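Local coordinates for protein diaminopimelate decarboxylase (Phaeodactylum tricornutum, PDB 7JPJ) that probably catalyses the pyridoxal 5'-phosphate-dependent decarboxylation of diaminopimelate to lysine as a dimer, at residues S349-G354 and L362-P367; G289-K294 and T317-P322; E179-G184 and K225-V230; C123-L128 and P187-R192. All blocks are in the same frame, centred on the assembly; numbering follows the deposited sequence.

Interaction 1 of 4, residues S349-G354 and L362-P367; sequences SVVVVG and LMTPAP
Val352 is the bump of this contact: its two methyl branches press into a hollow formed by the CB methylene of Met363 and the methyl of Thr364. Val352 CG1 lies 3.7 Å from Met363 CB, and Val352 CG2 3.6 Å from Thr364 CG2, the valine and threonine side chains crossing at about a right angle. The backbone of Val352 is held at both ends: its N donates to Thr364 OG1 at 3.0 Å in a nearly straight bond (173°), and its O accepts from Met363 N at 2.8 Å. With Val353 opposite Leu362 this makes a single beta bridge. Residues 362-364 thus run beside the end of strand 347-353, which is paired with 308-312 and 373-379 in the mixed sheet of the beta domain of this fold-type III decarboxylase. The predicted proton donor, Cys357, sits in the loop joining the two segments. Val351 CG1 and Leu362 CD1 fit together at 3.6 Å, and the second subunit packs onto Leu362 with its Thr165. Thr364 OG1 also bonds to Ala374 O, tying the segment to strand 373-379; a valine here would probably leave both Val352 N and Ala374 O without their mate. With CG anti to the carbonyl carbon (chi1 -69°) and further bends at chi2 and chi3, the tail of Met363 leads off toward Val319 and Met389.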
loop_
_atom_site.group_PDB
_atom_site.type_symbol
_atom_site.label_atom_id
_atom_site.label_comp_id
_atom_site.label_asym_id
_atom_site.label_seq_id
_atom_site.Cartn_x
_atom_site.Cartn_y
_atom_site.Cartn_z
ATOM N N SER A 349 -24.252 14.554 -6.295
ATOM C CA SER A 349 -23.684 13.211 -6.268
ATOM C C SER A 349 -22.445 13.152 -7.152
ATOM O O SER A 349 -22.498 13.507 -8.333
ATOM C CB SER A 349 -24.708 12.181 -6.739
ATOM O OG SER A 349 -25.709 11.973 -5.766
ATOM N N VAL A 350 -21.329 12.698 -6.581
ATOM C CA VAL A 350 -20.044 12.693 -7.265
ATOM C C VAL A 350 -19.306 11.396 -6.953
ATOM O O VAL A 350 -19.683 10.629 -6.065
ATOM C CB VAL A 350 -19.165 13.901 -6.871
ATOM C CG1 VAL A 350 -19.865 15.217 -7.202
ATOM C CG2 VAL A 350 -18.792 13.829 -5.397
ATOM N N VAL A 351 -18.242 11.165 -7.718
ATOM C CA VAL A 351 -17.248 10.136 -7.446
ATOM C C VAL A 351 -15.947 10.847 -7.108
ATOM O O VAL A 351 -15.590 11.839 -7.755
ATOM C CB VAL A 351 -17.066 9.190 -8.651
ATOM C CG1 VAL A 351 -15.881 8.266 -8.440
ATOM C CG2 VAL A 351 -18.330 8.390 -8.894
ATOM N N VAL A 352 -15.247 10.358 -6.087
ATOM C CA VAL A 352 -14.013 10.973 -5.609
ATOM C C VAL A 352 -12.841 10.098 -6.032
ATOM O O VAL A 352 -12.804 8.902 -5.714
ATOM C CB VAL A 352 -14.034 11.173 -4.086
ATOM C CG1 VAL A 352 -12.797 11.935 -3.634
ATOM C CG2 VAL A 352 -15.299 11.910 -3.671
ATOM N N VAL A 353 -11.883 10.691 -6.743
ATOM C CA VAL A 353 -10.710 9.970 -7.220
ATOM C C VAL A 353 -9.455 10.624 -6.657
ATOM O O VAL A 353 -9.449 11.792 -6.258
ATOM C CB VAL A 353 -10.638 9.909 -8.760
ATOM C CG1 VAL A 353 -11.884 9.243 -9.331
ATOM C CG2 VAL A 353 -10.444 11.301 -9.341
ATOM N N GLY A 354 -8.370 9.840 -6.637
ATOM C CA GLY A 354 -7.100 10.318 -6.136
ATOM C C GLY A 354 -6.209 10.896 -7.225
ATOM O O GLY A 354 -6.489 10.796 -8.418
ATOM N N LEU A 362 -9.227 5.049 -6.347
ATOM C CA LEU A 362 -10.612 5.448 -6.151
ATOM C C LEU A 362 -10.866 5.660 -4.664
ATOM O O LEU A 362 -10.466 4.832 -3.839
ATOM C CB LEU A 362 -11.553 4.387 -6.724
ATOM C CG LEU A 362 -13.056 4.522 -6.506
ATOM C CD1 LEU A 362 -13.539 5.873 -6.990
ATOM C CD2 LEU A 362 -13.771 3.400 -7.233
ATOM N N MET A 363 -11.522 6.770 -4.325
ATOM C CA MET A 363 -11.790 7.116 -2.934
ATOM C C MET A 363 -13.227 6.841 -2.507
ATOM O O MET A 363 -13.515 6.887 -1.307
ATOM C CB MET A 363 -11.463 8.593 -2.684
ATOM C CG MET A 363 -9.978 8.912 -2.735
ATOM S SD MET A 363 -9.008 7.868 -1.629
ATOM C CE MET A 363 -8.182 9.099 -0.619
ATOM N N THR A 364 -14.131 6.564 -3.445
ATOM C CA THR A 364 -15.526 6.239 -3.141
ATOM C C THR A 364 -15.896 4.940 -3.844
ATOM O O THR A 364 -16.605 4.949 -4.857
ATOM C CB THR A 364 -16.467 7.366 -3.566
ATOM O OG1 THR A 364 -16.172 7.755 -4.913
ATOM C CG2 THR A 364 -16.316 8.563 -2.649
ATOM N N PRO A 365 -15.439 3.801 -3.332
ATOM C CA PRO A 365 -15.757 2.522 -3.969
ATOM C C PRO A 365 -17.061 1.925 -3.457
ATOM O O PRO A 365 -17.615 2.331 -2.432
ATOM C CB PRO A 365 -14.565 1.642 -3.568
ATOM C CG PRO A 365 -14.197 2.148 -2.213
ATOM C CD PRO A 365 -14.520 3.632 -2.191
ATOM N N ALA A 366 -17.549 0.943 -4.207
ATOM C CA ALA A 366 -18.687 0.166 -3.746
ATOM C C ALA A 366 -18.289 -0.621 -2.500
ATOM O O ALA A 366 -17.158 -1.111 -2.413
ATOM C CB ALA A 366 -19.172 -0.784 -4.842
ATOM N N PRO A 367 -19.183 -0.750 -1.516
ATOM C CA PRO A 367 -18.811 -1.400 -0.251
ATOM C C PRO A 367 -18.239 -2.801 -0.424
ATOM O O PRO A 367 -18.930 -3.720 -0.879
ATOM C CB PRO A 367 -20.134 -1.429 0.524
ATOM C CG PRO A 367 -20.898 -0.271 -0.022
ATOM C CD PRO A 367 -20.550 -0.202 -1.478
#

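Interaction 2 of 4, residues G289-K294 and T317-P322; sequences GALVSK and TDVLRP
The carboxylate of Asp318 is the flat group beside Leu291, yet neither of its faces carries the contact: the methylene does, with Asp318 CB 4.0 Å from Leu291 CD1. Asp318 OD2 accepts from Gly315 N, within the same loop. Leu291 reaches the loop with both branches. While CD1 takes the methylene of Asp318, the two side chains meeting at about a right angle, Leu291 CD2 meets Val319 CG2 at 3.6 Å, the leucine and valine crossing at a slant, and Leu291 CB also stands 4.0 Å from that same Val319 CG2. The fork is aimed by CG standing anti to the backbone N (chi1 172°), which carries both methyls out from the strand toward the loop. On Val319 the branch that touches is CG2, the one beside the backbone N.

The contact joins strand 289-300, a central strand of the beta domain bonded through Leu291 to Met389 of strand 386-390, to the loop that leads into helix 321-325. Arg321, in that helix, touches the D-lysine bound in this crystal, while the side chain of Val319 is about 11 Å from the ligand. Tyr30 OH bonds to Asp318 O and Ser400 OG to Thr317 O, so the loop is also held by hydrogen bonds from Tyr30 and Ser400. Between the two segments themselves the chemistry is apolar: methyl and methylene groups meet by dispersion and by exclusion of water. This small contact therefore rests on apolar packing, and the polar bonds of the loop, such as that of Asp318 OD2, are made elsewhere.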
loop_
_atom_site.group_PDB
_atom_site.type_symbol
_atom_site.label_atom_id
_atom_site.label_comp_id
_atom_site.label_asym_id
_atom_site.label_seq_id
_atom_site.Cartn_x
_atom_site.Cartn_y
_atom_site.Cartn_z
ATOM N N GLY A 289 -8.542 10.519 13.673
ATOM C CA GLY A 289 -7.744 11.062 12.595
ATOM C C GLY A 289 -8.574 11.275 11.346
ATOM O O GLY A 289 -9.553 10.573 11.098
ATOM N N ALA A 290 -8.159 12.260 10.554
ATOM C CA ALA A 290 -8.895 12.623 9.353
ATOM C C ALA A 290 -7.933 13.131 8.293
ATOM O O ALA A 290 -7.025 13.912 8.590
ATOM C CB ALA A 290 -9.956 13.689 9.645
ATOM N N LEU A 291 -8.143 12.682 7.056
ATOM C CA LEU A 291 -7.396 13.200 5.918
ATOM C C LEU A 291 -8.052 14.481 5.417
ATOM O O LEU A 291 -9.262 14.514 5.167
ATOM C CB LEU A 291 -7.330 12.161 4.798
ATOM C CG LEU A 291 -6.736 12.636 3.469
ATOM C CD1 LEU A 291 -5.236 12.867 3.589
ATOM C CD2 LEU A 291 -7.047 11.658 2.349
ATOM N N VAL A 292 -7.253 15.534 5.273
ATOM C CA VAL A 292 -7.727 16.843 4.839
ATOM C C VAL A 292 -7.051 17.158 3.512
ATOM O O VAL A 292 -5.826 17.332 3.458
ATOM C CB VAL A 292 -7.438 17.932 5.879
ATOM C CG1 VAL A 292 -8.054 19.251 5.454
ATOM C CG2 VAL A 292 -7.959 17.512 7.241
ATOM N N SER A 293 -7.840 17.231 2.443
ATOM C CA SER A 293 -7.330 17.497 1.106
ATOM C C SER A 293 -8.185 18.562 0.432
ATOM O O SER A 293 -9.235 18.966 0.940
ATOM C CB SER A 293 -7.305 16.223 0.251
ATOM O OG SER A 293 -8.621 15.789 -0.048
ATOM N N LYS A 294 -7.724 19.012 -0.731
ATOM C CA LYS A 294 -8.431 20.005 -1.522
ATOM C C LYS A 294 -8.872 19.398 -2.846
ATOM O O LYS A 294 -8.216 18.504 -3.391
ATOM C CB LYS A 294 -7.563 21.246 -1.775
ATOM C CG LYS A 294 -7.890 22.414 -0.849
ATOM C CD LYS A 294 -6.922 23.583 -1.016
ATOM C CE LYS A 294 -6.453 24.118 0.336
ATOM N NZ LYS A 294 -7.238 25.308 0.784
ATOM N N THR A 317 -1.744 7.098 -1.848
ATOM C CA THR A 317 -0.523 7.512 -1.168
ATOM C C THR A 317 -0.771 7.886 0.289
ATOM O O THR A 317 0.166 7.869 1.093
ATOM C CB THR A 317 0.100 8.707 -1.890
ATOM O OG1 THR A 317 -0.932 9.642 -2.232
ATOM C CG2 THR A 317 0.812 8.264 -3.155
ATOM N N ASP A 318 -2.003 8.226 0.642
ATOM C CA ASP A 318 -2.329 8.690 1.984
ATOM C C ASP A 318 -3.387 7.848 2.676
ATOM O O ASP A 318 -3.296 7.631 3.888
ATOM C CB ASP A 318 -2.786 10.150 1.924
ATOM C CG ASP A 318 -1.933 10.978 0.986
ATOM O OD1 ASP A 318 -0.786 11.310 1.357
ATOM O OD2 ASP A 318 -2.400 11.270 -0.135
ATOM N N VAL A 319 -4.394 7.371 1.949
ATOM C CA VAL A 319 -5.407 6.473 2.494
ATOM C C VAL A 319 -5.575 5.326 1.504
ATOM O O VAL A 319 -6.136 5.514 0.416
ATOM C CB VAL A 319 -6.744 7.181 2.751
ATOM C CG1 VAL A 319 -7.755 6.207 3.320
ATOM C CG2 VAL A 319 -6.555 8.353 3.704
ATOM N N LEU A 320 -5.086 4.141 1.876
ATOM C CA LEU A 320 -5.110 2.975 1.006
ATOM C C LEU A 320 -6.306 2.064 1.249
ATOM O O LEU A 320 -6.648 1.269 0.367
ATOM C CB LEU A 320 -3.814 2.171 1.180
ATOM C CG LEU A 320 -3.655 0.855 0.416
ATOM C CD1 LEU A 320 -3.486 1.100 -1.076
ATOM C CD2 LEU A 320 -2.500 0.047 0.978
ATOM N N ARG A 321 -6.958 2.177 2.407
ATOM C CA ARG A 321 -8.049 1.263 2.742
ATOM C C ARG A 321 -9.170 1.222 1.706
ATOM O O ARG A 321 -9.742 0.135 1.511
ATOM C CB ARG A 321 -8.594 1.613 4.132
ATOM C CG ARG A 321 -7.547 1.517 5.236
ATOM C CD ARG A 321 -8.160 1.411 6.628
ATOM N NE ARG A 321 -9.599 1.671 6.636
ATOM C CZ ARG A 321 -10.526 0.774 6.956
ATOM N NH1 ARG A 321 -10.177 -0.459 7.304
ATOM N NH2 ARG A 321 -11.807 1.111 6.931
ATOM N N PRO A 322 -9.545 2.318 1.029
ATOM C CA PRO A 322 -10.518 2.176 -0.069
ATOM C C PRO A 322 -10.042 1.266 -1.187
ATOM O O PRO A 322 -10.821 0.437 -1.671
ATOM C CB PRO A 322 -10.707 3.619 -0.554
ATOM C CG PRO A 322 -10.425 4.443 0.631
ATOM C CD PRO A 322 -9.325 3.735 1.368
#

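Interaction 3 of 4, residues E179-G184 and K225-V230; sequences ELVTDG and KVFPTV
Glu179 O, two residues before the Val181 that packs against Val226 and Phe227, is gripped by two donors of its own helix end: Asp183 N at 3.0 Å and, weakly, Thr182 OG1 at 3.5 Å. They close the last turn of helix 178-182, from which Val181 points toward the loop 225-230. On the helix side one methyl, Val181 CG1, makes the close contacts. With chi1 at -179°, CG1 of Val181 stands opposite the backbone N and comes to 4.0 Å from Val226 CG1 and 4.1 Å from Phe227 CE2, reaching the ring obliquely. Val226 CG1 in turn covers one face of the Phe227 ring, 3.7 Å above its plane and over its centre. Val181 CG1 touches both this methyl and the ring, the three forming a triangle of apolar groups.

Both segments belong to the pyridoxal-binding TIM-barrel domain: the helix follows the short strand 176-177, and the loop comes after helix 210-222 and before strand 232-234. The contact therefore joins two connections on the outside of the barrel. Phe227 also packs on Pro187 of helix 185-192 and on Val197 of strand 196-201, which places the aromatic group between the outer helices and the barrel wall. The loop keeps its shape through a type I turn from Phe227 to Val230, closed by Val230 N to Phe227 O at 3.1 Å. On the helix side, Gly184 turns the chain with a positive phi of 99° and stands as N-cap of the next helix, while Asp183 OD1 accepts from Thr185 N.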
loop_
_atom_site.group_PDB
_atom_site.type_symbol
_atom_site.label_atom_id
_atom_site.label_comp_id
_atom_site.label_asym_id
_atom_site.label_seq_id
_atom_site.Cartn_x
_atom_site.Cartn_y
_atom_site.Cartn_z
ATOM N N GLU A 179 -2.871 -27.609 19.107
ATOM C CA GLU A 179 -2.573 -29.021 19.330
ATOM C C GLU A 179 -1.139 -29.230 19.791
ATOM O O GLU A 179 -0.851 -30.219 20.471
ATOM C CB GLU A 179 -2.846 -29.828 18.064
ATOM C CG GLU A 179 -4.262 -29.686 17.540
ATOM C CD GLU A 179 -4.760 -30.944 16.857
ATOM O OE1 GLU A 179 -5.971 -31.238 16.967
ATOM O OE2 GLU A 179 -3.942 -31.636 16.208
ATOM N N LEU A 180 -0.231 -28.319 19.437
ATOM C CA LEU A 180 1.125 -28.377 19.967
ATOM C C LEU A 180 1.170 -28.055 21.456
ATOM O O LEU A 180 2.108 -28.473 22.141
ATOM C CB LEU A 180 2.032 -27.420 19.190
ATOM C CG LEU A 180 2.288 -27.807 17.732
ATOM C CD1 LEU A 180 3.143 -26.759 17.033
ATOM C CD2 LEU A 180 2.937 -29.181 17.659
ATOM N N VAL A 181 0.179 -27.329 21.970
ATOM C CA VAL A 181 0.108 -27.083 23.405
ATOM C C VAL A 181 -0.400 -28.320 24.138
ATOM O O VAL A 181 0.158 -28.725 25.163
ATOM C CB VAL A 181 -0.774 -25.854 23.698
ATOM C CG1 VAL A 181 -0.829 -25.587 25.192
ATOM C CG2 VAL A 181 -0.255 -24.634 22.952
ATOM N N THR A 182 -1.456 -28.947 23.616
ATOM C CA THR A 182 -2.113 -30.032 24.337
ATOM C C THR A 182 -1.434 -31.384 24.145
ATOM O O THR A 182 -1.675 -32.294 24.945
ATOM C CB THR A 182 -3.582 -30.137 23.919
ATOM O OG1 THR A 182 -3.663 -30.405 22.515
ATOM C CG2 THR A 182 -4.318 -28.840 24.228
ATOM N N ASP A 183 -0.602 -31.546 23.117
ATOM C CA ASP A 183 0.096 -32.809 22.913
ATOM C C ASP A 183 1.466 -32.848 23.581
ATOM O O ASP A 183 2.167 -33.859 23.463
ATOM C CB ASP A 183 0.225 -33.125 21.413
ATOM C CG ASP A 183 1.252 -32.253 20.694
ATOM O OD1 ASP A 183 1.794 -31.303 21.299
ATOM O OD2 ASP A 183 1.513 -32.524 19.500
ATOM N N GLY A 184 1.863 -31.777 24.267
ATOM C CA GLY A 184 3.090 -31.756 25.036
ATOM C C GLY A 184 4.273 -31.098 24.357
ATOM O O GLY A 184 5.306 -30.909 25.011
ATOM N N LYS A 225 -4.815 -22.826 32.074
ATOM C CA LYS A 225 -4.718 -23.911 33.040
ATOM C C LYS A 225 -3.683 -24.957 32.644
ATOM O O LYS A 225 -3.371 -25.834 33.455
ATOM C CB LYS A 225 -6.088 -24.577 33.240
ATOM C CG LYS A 225 -6.423 -25.659 32.234
ATOM C CD LYS A 225 -7.814 -26.230 32.474
ATOM C CE LYS A 225 -7.916 -26.901 33.836
ATOM N NZ LYS A 225 -9.288 -27.431 34.088
ATOM N N VAL A 226 -3.144 -24.880 31.426
ATOM C CA VAL A 226 -2.052 -25.768 31.043
ATOM C C VAL A 226 -0.763 -25.352 31.742
ATOM O O VAL A 226 0.007 -26.197 32.214
ATOM C CB VAL A 226 -1.892 -25.784 29.510
ATOM C CG1 VAL A 226 -0.584 -26.454 29.107
ATOM C CG2 VAL A 226 -3.082 -26.480 28.865
ATOM N N PHE A 227 -0.513 -24.048 31.831
ATOM C CA PHE A 227 0.656 -23.523 32.528
ATOM C C PHE A 227 0.214 -22.813 33.801
ATOM O O PHE A 227 -0.271 -21.671 33.740
ATOM C CB PHE A 227 1.436 -22.571 31.618
ATOM C CG PHE A 227 1.724 -23.145 30.264
ATOM C CD1 PHE A 227 2.752 -24.060 30.091
ATOM C CD2 PHE A 227 0.956 -22.790 29.167
ATOM C CE1 PHE A 227 3.021 -24.603 28.849
ATOM C CE2 PHE A 227 1.219 -23.330 27.919
ATOM C CZ PHE A 227 2.253 -24.238 27.760
ATOM N N PRO A 228 0.349 -23.439 34.973
ATOM C CA PRO A 228 -0.171 -22.825 36.207
ATOM C C PRO A 228 0.529 -21.535 36.597
ATOM O O PRO A 228 -0.002 -20.795 37.434
ATOM C CB PRO A 228 0.046 -23.915 37.265
ATOM C CG PRO A 228 0.250 -25.190 36.487
ATOM C CD PRO A 228 0.916 -24.776 35.217
ATOM N N THR A 229 1.692 -21.237 36.016
ATOM C CA THR A 229 2.419 -20.016 36.335
ATOM C C THR A 229 1.859 -18.782 35.635
ATOM O O THR A 229 2.323 -17.672 35.919
ATOM C CB THR A 229 3.896 -20.177 35.972
ATOM O OG1 THR A 229 4.006 -20.727 34.651
ATOM C CG2 THR A 229 4.590 -21.100 36.965
ATOM N N VAL A 230 0.886 -18.942 34.735
ATOM C CA VAL A 230 0.336 -17.803 34.006
ATOM C C VAL A 230 -0.471 -16.926 34.954
ATOM O O VAL A 230 -1.299 -17.417 35.734
ATOM C CB VAL A 230 -0.523 -18.281 32.825
ATOM C CG1 VAL A 230 -1.253 -17.106 32.184
ATOM C CG2 VAL A 230 0.333 -19.000 31.797
#

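Interaction 4 of 4, residues C123-L128 and P187-R192; sequences CSVSQL and PDIVER
Val125 and Leu128 meet Ile189 and Val190 in an apolar helix-to-helix contact on the outside of the barrel. Ile189 is the residue that spans it. Ile189 CD1 lies 3.7 Å from Val125 CG1, the two side chains crossing at about a right angle, and Ile189 CG2 sits 4.2 Å from Leu128 CD2. The same Leu128 CD2 is 4.3 Å from Val190 CG2, so this one methyl touches both Ile189 and Val190. The isoleucine can serve both neighbours because its branches part: CG1, which carries CD1, is anti to the carbonyl carbon (chi1 -57°), whereas CG2 is anti to the backbone N.

The helices are neighbours in the outer layer of the TIM barrel. Helix 125-134 makes the beta-alpha-beta crossover from strand 119-122 to strand 141-147, and helix 185-192 leads into strand 196-201, which pairs with 141-147. Inward of the contact, Leu128 packs on Val142 of that shared strand, and both Leu128 and Val190 also touch Leu195.

The start of helix 125-134 is organised by its own side chains. Ser124 is the N-cap, its OG accepting a weak bond from Gln127 N at 3.4 Å, and Gln127 OE1 takes Cys123 N at 2.9 Å, the donor lying tilted 35° from the amide's carbonyl plane. The serines on this turn also face the dimer partner, for Ser124 OG and Ser126 OG each bond to Asp297 of the second subunit.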
loop_
_atom_site.group_PDB
_atom_site.type_symbol
_atom_site.label_atom_id
_atom_site.label_comp_id
_atom_site.label_asym_id
_atom_site.label_seq_id
_atom_site.Cartn_x
_atom_site.Cartn_y
_atom_site.Cartn_z
ATOM N N CYS A 123 5.502 -16.339 19.519
ATOM C CA CYS A 123 4.440 -16.541 18.545
ATOM C C CYS A 123 4.625 -17.789 17.692
ATOM O O CYS A 123 3.764 -18.079 16.855
ATOM C CB CYS A 123 4.317 -15.308 17.644
ATOM S SG CYS A 123 3.783 -13.817 18.531
ATOM N N SER A 124 5.713 -18.531 17.875
ATOM C CA SER A 124 5.905 -19.797 17.181
ATOM C C SER A 124 6.854 -20.652 18.006
ATOM O O SER A 124 7.501 -20.174 18.940
ATOM C CB SER A 124 6.448 -19.596 15.764
ATOM O OG SER A 124 7.769 -19.082 15.788
ATOM N N VAL A 125 6.923 -21.935 17.648
ATOM C CA VAL A 125 7.864 -22.832 18.310
ATOM C C VAL A 125 9.291 -22.325 18.135
ATOM O O VAL A 125 10.084 -22.322 19.084
ATOM C CB VAL A 125 7.694 -24.268 17.779
ATOM C CG1 VAL A 125 8.848 -25.154 18.233
ATOM C CG2 VAL A 125 6.361 -24.842 18.237
ATOM N N SER A 126 9.625 -21.858 16.927
ATOM C CA SER A 126 10.975 -21.374 16.648
ATOM C C SER A 126 11.359 -20.221 17.565
ATOM O O SER A 126 12.501 -20.144 18.032
ATOM C CB SER A 126 11.077 -20.930 15.191
ATOM O OG SER A 126 10.218 -21.698 14.372
ATOM N N GLN A 127 10.423 -19.303 17.823
ATOM C CA GLN A 127 10.735 -18.154 18.667
ATOM C C GLN A 127 10.928 -18.571 20.116
ATOM O O GLN A 127 11.827 -18.068 20.800
ATOM C CB GLN A 127 9.633 -17.104 18.561
ATOM C CG GLN A 127 9.538 -16.445 17.205
ATOM C CD GLN A 127 8.530 -15.319 17.186
ATOM O OE1 GLN A 127 7.766 -15.139 18.136
ATOM N NE2 GLN A 127 8.524 -14.548 16.105
ATOM N N LEU A 128 10.087 -19.483 20.603
ATOM C CA LEU A 128 10.242 -19.976 21.964
ATOM C C LEU A 128 11.586 -20.671 22.143
ATOM O O LEU A 128 12.271 -20.469 23.151
ATOM C CB LEU A 128 9.093 -20.923 22.306
ATOM C CG LEU A 128 8.849 -21.226 23.784
ATOM C CD1 LEU A 128 8.612 -19.940 24.554
ATOM C CD2 LEU A 128 7.675 -22.175 23.937
ATOM N N PRO A 187 4.945 -27.541 26.200
ATOM C CA PRO A 187 5.436 -27.726 27.578
ATOM C C PRO A 187 6.784 -28.419 27.654
ATOM O O PRO A 187 7.536 -28.182 28.607
ATOM C CB PRO A 187 4.334 -28.569 28.233
ATOM C CG PRO A 187 3.120 -28.278 27.439
ATOM C CD PRO A 187 3.602 -28.130 26.034
ATOM N N ASP A 188 7.115 -29.272 26.679
ATOM C CA ASP A 188 8.431 -29.905 26.669
ATOM C C ASP A 188 9.528 -28.885 26.395
ATOM O O ASP A 188 10.616 -28.962 26.980
ATOM C CB ASP A 188 8.472 -31.026 25.630
ATOM C CG ASP A 188 7.748 -32.278 26.091
ATOM O OD1 ASP A 188 6.943 -32.190 27.045
ATOM O OD2 ASP A 188 7.974 -33.352 25.493
ATOM N N ILE A 189 9.265 -27.926 25.506
ATOM C CA ILE A 189 10.234 -26.868 25.244
ATOM C C ILE A 189 10.413 -25.994 26.479
ATOM O O ILE A 189 11.527 -25.555 26.792
ATOM C CB ILE A 189 9.800 -26.043 24.020
ATOM C CG1 ILE A 189 9.620 -26.954 22.803
ATOM C CG2 ILE A 189 10.814 -24.949 23.723
ATOM C CD1 ILE A 189 8.745 -26.366 21.715
ATOM N N VAL A 190 9.322 -25.739 27.207
ATOM C CA VAL A 190 9.395 -24.904 28.405
ATOM C C VAL A 190 10.254 -25.575 29.469
ATOM O O VAL A 190 11.119 -24.940 30.086
ATOM C CB VAL A 190 7.981 -24.596 28.928
ATOM C CG1 VAL A 190 8.036 -24.121 30.372
ATOM C CG2 VAL A 190 7.312 -23.558 28.044
ATOM N N GLU A 191 10.030 -26.872 29.702
ATOM C CA GLU A 191 10.830 -27.596 30.684
ATOM C C GLU A 191 12.280 -27.723 30.232
ATOM O O GLU A 191 13.202 -27.667 31.056
ATOM C CB GLU A 191 10.225 -28.978 30.940
ATOM C CG GLU A 191 11.171 -29.959 31.624
ATOM C CD GLU A 191 10.525 -31.302 31.909
ATOM O OE1 GLU A 191 10.922 -31.959 32.895
ATOM O OE2 GLU A 191 9.625 -31.701 31.139
ATOM N N ARG A 192 12.501 -27.889 28.925
ATOM C CA ARG A 192 13.854 -28.087 28.412
ATOM C C ARG A 192 14.761 -26.911 28.756
ATOM O O ARG A 192 15.931 -27.103 29.109
ATOM C CB ARG A 192 13.809 -28.304 26.902
ATOM C CG ARG A 192 15.079 -28.886 26.319
ATOM C CD ARG A 192 15.304 -28.357 24.918
ATOM N NE ARG A 192 16.311 -29.121 24.190
ATOM C CZ ARG A 192 16.460 -29.075 22.872
ATOM N NH1 ARG A 192 15.662 -28.301 22.145
ATOM N NH2 ARG A 192 17.403 -29.798 22.280
#

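Overall arrangement
The four contacts fall into two pairs, one in each domain, on opposite sides of the chain's centre. Interactions 3 and 4, centres 11 Å apart, share the barrel domain: helices 178-182 and 185-192 follow one another, and the segments of the two contacts alternate along the chain. They also touch, Pro187 meeting Phe227 and Leu180 meeting Val125. Interactions 1 and 2, centres 12 Å apart, come later and in series, interaction 2 closing before interaction 1 opens; they reach the same mixed sheet and join where Met363 meets Leu291 and Val319. Between the pairs the centres lie 42 to 49 Å apart. The bound D-lysine touches Arg321, and interactions 1 and 4 both touch the second subunit, in keeping with a dimeric enzyme.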